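Long-range contacts in chitinase A (Cycas revoluta, PDB 4MNK), which probably hydrolyses chitin as a class V plant chitinase of glycoside hydrolase family 18, and binds N-acetylglucosamine oligomers: residues S244-N249 / D298-G303; V253-P258 / S292-K297. One frame throughout, in Å; residues are numbered along the deposited sequence.

Interaction 1 of 2, residues S244-N249 / D298-G303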
loop_
_atom_site.group_PDB
_atom_site.type_symbol
_atom_site.label_atom_id
_atom_site.label_comp_id
_atom_site.label_asym_id
_atom_site.label_seq_id
_atom_site.Cartn_x
_atom_site.Cartn_y
_atom_site.Cartn_z
ATOM N N SER A 244 -6.254 14.109 -8.664
ATOM C CA SER A 244 -6.471 15.251 -9.539
ATOM C C SER A 244 -7.903 15.758 -9.507
ATOM O O SER A 244 -8.849 14.993 -9.281
ATOM C CB SER A 244 -6.086 14.893 -10.974
ATOM O OG SER A 244 -6.951 13.892 -11.472
ATOM N N TRP A 245 -8.035 17.055 -9.765
ATOM C CA TRP A 245 -9.312 17.748 -9.813
ATOM C C TRP A 245 -9.371 18.592 -11.077
ATOM O O TRP A 245 -8.334 18.962 -11.641
ATOM C CB TRP A 245 -9.422 18.731 -8.651
ATOM C CG TRP A 245 -9.697 18.196 -7.280
ATOM C CD1 TRP A 245 -10.908 18.146 -6.650
ATOM C CD2 TRP A 245 -8.735 17.723 -6.330
ATOM N NE1 TRP A 245 -10.765 17.645 -5.381
ATOM C CE2 TRP A 245 -9.441 17.376 -5.159
ATOM C CE3 TRP A 245 -7.348 17.533 -6.364
ATOM C CZ2 TRP A 245 -8.806 16.866 -4.024
ATOM C CZ3 TRP A 245 -6.718 17.016 -5.234
ATOM C CH2 TRP A 245 -7.450 16.688 -4.082
ATOM N N LEU A 246 -10.591 18.917 -11.497
ATOM C CA LEU A 246 -10.818 19.995 -12.451
ATOM C C LEU A 246 -11.184 21.248 -11.664
ATOM O O LEU A 246 -12.079 21.213 -10.814
ATOM C CB LEU A 246 -11.929 19.636 -13.441
ATOM C CG LEU A 246 -11.690 18.421 -14.344
ATOM C CD1 LEU A 246 -12.909 18.151 -15.212
ATOM C CD2 LEU A 246 -10.449 18.603 -15.209
ATOM N N LEU A 247 -10.479 22.342 -11.935
ATOM C CA LEU A 247 -10.687 23.597 -11.219
ATOM C C LEU A 247 -11.944 24.312 -11.685
ATOM O O LEU A 247 -12.266 24.309 -12.877
ATOM C CB LEU A 247 -9.477 24.521 -11.385
ATOM C CG LEU A 247 -8.145 24.043 -10.801
ATOM C CD1 LEU A 247 -7.015 24.931 -11.285
ATOM C CD2 LEU A 247 -8.184 24.000 -9.280
ATOM N N LYS A 248 -12.649 24.924 -10.739
ATOM C CA LYS A 248 -13.810 25.748 -11.061
ATOM C C LYS A 248 -13.373 27.020 -11.790
ATOM O O LYS A 248 -14.018 27.440 -12.753
ATOM C CB LYS A 248 -14.608 26.089 -9.797
ATOM C CG LYS A 248 -15.971 26.725 -10.073
ATOM C CD LYS A 248 -16.807 26.875 -8.806
ATOM C CE LYS A 248 -17.536 25.585 -8.443
ATOM N NZ LYS A 248 -18.333 25.730 -7.191
ATOM N N ASN A 249 -12.273 27.614 -11.324
ATOM C CA ASN A 249 -11.703 28.820 -11.922
ATOM C C ASN A 249 -10.195 28.682 -12.101
ATOM O O ASN A 249 -9.488 28.311 -11.160
ATOM C CB ASN A 249 -12.011 30.049 -11.060
ATOM C CG ASN A 249 -13.490 30.202 -10.765
ATOM O OD1 ASN A 249 -14.315 30.255 -11.678
ATOM N ND2 ASN A 249 -13.833 30.274 -9.484
ATOM N N ASP A 298 -3.944 25.297 -16.684
ATOM C CA ASP A 298 -5.316 25.594 -17.090
ATOM C C ASP A 298 -6.303 25.129 -16.007
ATOM O O ASP A 298 -6.197 25.581 -14.869
ATOM C CB ASP A 298 -5.598 25.028 -18.488
ATOM C CG ASP A 298 -4.683 25.634 -19.545
ATOM O OD1 ASP A 298 -4.468 26.866 -19.507
ATOM O OD2 ASP A 298 -4.165 24.889 -20.404
ATOM N N ASN A 299 -7.223 24.222 -16.329
ATOM C CA ASN A 299 -8.202 23.762 -15.335
ATOM C C ASN A 299 -7.862 22.444 -14.626
ATOM O O ASN A 299 -8.717 21.866 -13.956
ATOM C CB ASN A 299 -9.612 23.700 -15.945
ATOM C CG ASN A 299 -9.765 22.595 -16.971
ATOM O OD1 ASN A 299 -8.816 22.239 -17.674
ATOM N ND2 ASN A 299 -10.972 22.048 -17.068
ATOM N N VAL A 300 -6.624 21.973 -14.759
ATOM C CA VAL A 300 -6.220 20.703 -14.147
ATOM C C VAL A 300 -5.265 20.934 -12.974
ATOM O O VAL A 300 -4.292 21.678 -13.093
ATOM C CB VAL A 300 -5.610 19.732 -15.195
ATOM C CG1 VAL A 300 -5.124 18.447 -14.538
ATOM C CG2 VAL A 300 -6.628 19.408 -16.282
ATOM N N TRP A 301 -5.559 20.287 -11.848
ATOM C CA TRP A 301 -4.797 20.435 -10.611
ATOM C C TRP A 301 -4.556 19.044 -10.046
ATOM O O TRP A 301 -5.485 18.243 -9.957
ATOM C CB TRP A 301 -5.621 21.248 -9.614
ATOM C CG TRP A 301 -4.907 21.819 -8.409
ATOM C CD1 TRP A 301 -4.483 23.106 -8.257
ATOM C CD2 TRP A 301 -4.597 21.150 -7.172
ATOM N NE1 TRP A 301 -3.916 23.282 -7.019
ATOM C CE2 TRP A 301 -3.972 22.100 -6.331
ATOM C CE3 TRP A 301 -4.779 19.845 -6.695
ATOM C CZ2 TRP A 301 -3.532 21.788 -5.039
ATOM C CZ3 TRP A 301 -4.330 19.535 -5.407
ATOM C CH2 TRP A 301 -3.717 20.504 -4.598
ATOM N N VAL A 302 -3.319 18.755 -9.657
ATOM C CA VAL A 302 -2.993 17.448 -9.090
ATOM C C VAL A 302 -2.122 17.596 -7.840
ATOM O O VAL A 302 -1.167 18.369 -7.835
ATOM C CB VAL A 302 -2.346 16.503 -10.153
ATOM C CG1 VAL A 302 -1.027 17.073 -10.681
ATOM C CG2 VAL A 302 -2.158 15.087 -9.596
ATOM N N GLY A 303 -2.480 16.869 -6.784
ATOM C CA GLY A 303 -1.688 16.827 -5.554
ATOM C C GLY A 303 -0.985 15.488 -5.445
ATOM O O GLY A 303 -1.587 14.447 -5.716
HETATM O O HOH W 1 -13.112 22.969 -15.221
#
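With CG of W245 beside its backbone N (chi1 -76°) and CG of W301 anti to its own (chi1 -165°), the two indoles leave the same face of an antiparallel strand pair, side by side. They meet through their six-membered rings, W245 CE3 lying 3.5 Å from W301 CE3, with the planes steeply inclined at 76° and the approach oblique. The same two residues form a hydrogen-bonded pair: W245 N reaches W301 O at 2.8 Å, and W301 N returns a bond of 3.1 Å to W245 O. Beyond them L247 N donates to N299 O at 2.7 Å, from a position tilted out of the carbonyl plane, and a water joins L247 O to N299 ND2. L247 CD2 rests 3.8 Å from W301 CB, extending the apolar patch beside the indoles. The other face carries two non-hydrogen-bonded pairs, S244 with V302 and L246 with V300, the latter touching through L246 CD2 and V300 CG2 at 4.0 Å; both valines also touch F277 of helix 271-279. Strand 234-247, part of the TIM barrel, continues here into the alpha+beta insertion known from class V chitinases. Each indole N-H is spent outside the pair, W245 NE1 on E199 O and W301 NE1 on V253 O, which limits rotation of both rings while W245 CE3 and CZ3 stay packed against the same atoms of W301.

Interaction 2 of 2, residues V253-P258 / S292-K297; sequences VGIGAP and SAYAYK
V253 faces Y296 across a CA-CA separation of 6.8 Å, where an irregular loop runs past the extended strand 292-297. The two backbones exchange no hydrogen bonds. From G254 to A257 the loop folds into a type II beta turn, with G256 at the third position and a positive phi (90°); its closing bond, A257 N to G254 O, is weak at 3.5 Å. Both of these atoms also bond to T202 OG1, which braces the turn from a neighbouring loop.

Residues alternate along the strand: Y294 and Y296 turn toward the loop, whereas A295, between them, lies against F277 and I278 of helix 271-279. The strand belongs to the antiparallel part of the insertion found in class V GH18 chitinases, between strands 283-287 and 300-304, and the loop follows strand 234-247 as it leaves the barrel. In Y296, CG stands between the backbone N and the carbonyl carbon (chi1 62°), a torsion that presents the ring to V253.

V253 sits over one face of the Y296 ring in a CH-pi contact, its CB 3.5 Å above the ring centroid and only 7° off the normal. Its methyls spread over the ring, CG1 coming 3.6 Å from Y296 CD2 and CG2 3.5 Å from Y296 CZ. The V253 carbonyl points instead to Y294, with O 3.4 Å from Y294 CE1 in an oblique approach. Further round the same side of the Y294 ring, I255 CG1 approaches Y294 CE2 at 3.8 Å, also obliquely, while G254 CA lies 3.8 Å from Y294 OH. The Y294 ring also stacks with the indole of W301.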
loop_
_atom_site.group_PDB
_atom_site.type_symbol
_atom_site.label_atom_id
_atom_site.label_comp_id
_atom_site.label_asym_id
_atom_site.label_seq_id
_atom_site.Cartn_x
_atom_site.Cartn_y
_atom_site.Cartn_z
ATOM N N VAL A 253 -5.710 28.504 -7.920
ATOM C CA VAL A 253 -4.843 27.371 -8.246
ATOM C C VAL A 253 -4.092 26.783 -7.054
ATOM O O VAL A 253 -3.271 25.879 -7.225
ATOM C CB VAL A 253 -3.815 27.756 -9.346
ATOM C CG1 VAL A 253 -4.514 28.042 -10.668
ATOM C CG2 VAL A 253 -2.970 28.956 -8.910
ATOM N N GLY A 254 -4.360 27.296 -5.857
ATOM C CA GLY A 254 -3.683 26.824 -4.653
ATOM C C GLY A 254 -4.439 25.702 -3.972
ATOM O O GLY A 254 -5.395 25.156 -4.532
ATOM N N ILE A 255 -4.001 25.350 -2.765
ATOM C CA ILE A 255 -4.713 24.385 -1.930
ATOM C C ILE A 255 -5.984 25.039 -1.391
ATOM O O ILE A 255 -5.950 26.183 -0.929
ATOM C CB ILE A 255 -3.815 23.838 -0.784
ATOM C CG1 ILE A 255 -2.835 22.801 -1.348
ATOM C CG2 ILE A 255 -4.656 23.232 0.352
ATOM C CD1 ILE A 255 -1.765 22.344 -0.382
ATOM N N GLY A 256 -7.098 24.316 -1.476
ATOM C CA GLY A 256 -8.398 24.833 -1.049
ATOM C C GLY A 256 -9.156 25.552 -2.150
ATOM O O GLY A 256 -10.186 26.177 -1.891
ATOM N N ALA A 257 -8.646 25.474 -3.379
ATOM C CA ALA A 257 -9.314 26.066 -4.539
ATOM C C ALA A 257 -10.563 25.256 -4.901
ATOM O O ALA A 257 -10.531 24.028 -4.812
ATOM C CB ALA A 257 -8.358 26.124 -5.721
ATOM N N PRO A 258 -11.654 25.936 -5.310
ATOM C CA PRO A 258 -12.891 25.239 -5.673
ATOM C C PRO A 258 -12.708 24.343 -6.896
ATOM O O PRO A 258 -11.999 24.713 -7.837
ATOM C CB PRO A 258 -13.860 26.383 -5.991
ATOM C CG PRO A 258 -12.987 27.529 -6.350
ATOM C CD PRO A 258 -11.794 27.397 -5.459
ATOM N N SER A 292 3.942 18.299 0.952
ATOM C CA SER A 292 3.364 17.718 -0.249
ATOM C C SER A 292 3.653 18.626 -1.431
ATOM O O SER A 292 4.205 19.715 -1.268
ATOM C CB SER A 292 1.851 17.548 -0.087
ATOM O OG SER A 292 1.182 18.791 -0.193
ATOM N N ALA A 293 3.275 18.173 -2.620
ATOM C CA ALA A 293 3.411 18.973 -3.824
ATOM C C ALA A 293 2.089 19.040 -4.563
ATOM O O ALA A 293 1.211 18.191 -4.381
ATOM C CB ALA A 293 4.487 18.391 -4.730
ATOM N N TYR A 294 1.951 20.062 -5.395
ATOM C CA TYR A 294 0.872 20.095 -6.360
ATOM C C TYR A 294 1.330 20.746 -7.650
ATOM O O TYR A 294 2.336 21.456 -7.676
ATOM C CB TYR A 294 -0.398 20.748 -5.796
ATOM C CG TYR A 294 -0.281 22.178 -5.313
ATOM C CD1 TYR A 294 -0.597 23.246 -6.153
ATOM C CD2 TYR A 294 0.085 22.463 -3.997
ATOM C CE1 TYR A 294 -0.520 24.566 -5.703
ATOM C CE2 TYR A 294 0.166 23.778 -3.537
ATOM C CZ TYR A 294 -0.138 24.820 -4.395
ATOM O OH TYR A 294 -0.058 26.117 -3.939
ATOM N N ALA A 295 0.604 20.468 -8.725
ATOM C CA ALA A 295 0.914 21.034 -10.026
ATOM C C ALA A 295 -0.378 21.367 -10.740
ATOM O O ALA A 295 -1.378 20.662 -10.593
ATOM C CB ALA A 295 1.755 20.068 -10.848
ATOM N N TYR A 296 -0.360 22.449 -11.509
ATOM C CA TYR A 296 -1.559 22.890 -12.205
ATOM C C TYR A 296 -1.241 23.481 -13.569
ATOM O O TYR A 296 -0.174 24.059 -13.777
ATOM C CB TYR A 296 -2.348 23.893 -11.350
ATOM C CG TYR A 296 -1.592 25.170 -11.048
ATOM C CD1 TYR A 296 -0.805 25.281 -9.901
ATOM C CD2 TYR A 296 -1.651 26.261 -11.916
ATOM C CE1 TYR A 296 -0.101 26.450 -9.622
ATOM C CE2 TYR A 296 -0.949 27.430 -11.650
ATOM C CZ TYR A 296 -0.178 27.516 -10.504
ATOM O OH TYR A 296 0.511 28.678 -10.238
ATOM N N LYS A 297 -2.181 23.313 -14.490
ATOM C CA LYS A 297 -2.143 23.947 -15.796
ATOM C C LYS A 297 -3.585 24.095 -16.241
ATOM O O LYS A 297 -4.356 23.139 -16.174
ATOM C CB LYS A 297 -1.363 23.106 -16.812
ATOM C CG LYS A 297 -1.049 23.868 -18.102
ATOM C CD LYS A 297 -0.153 23.092 -19.057
ATOM C CE LYS A 297 -0.959 22.286 -20.055
ATOM N NZ LYS A 297 -0.093 21.620 -21.076
#

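In the fold
The two contacts lie about 7 Å apart, centre to centre, in the insertion that extends the barrel. Interaction 1 is the more buried, a ladder of backbone bonds with tryptophans on one face; interaction 2 is a surface contact made by side chains and one carbonyl, with a loop packed against two tyrosine rings, over the face of one. They share strand neighbours: 292-297 turns back through D298 and N299 into 300-304, forming a hairpin, and V302 N lies 2.9 Å from A295 O, a probable hydrogen bond. W301 reaches both contacts, so that the loop of interaction 2 is tied to the sheet of interaction 1.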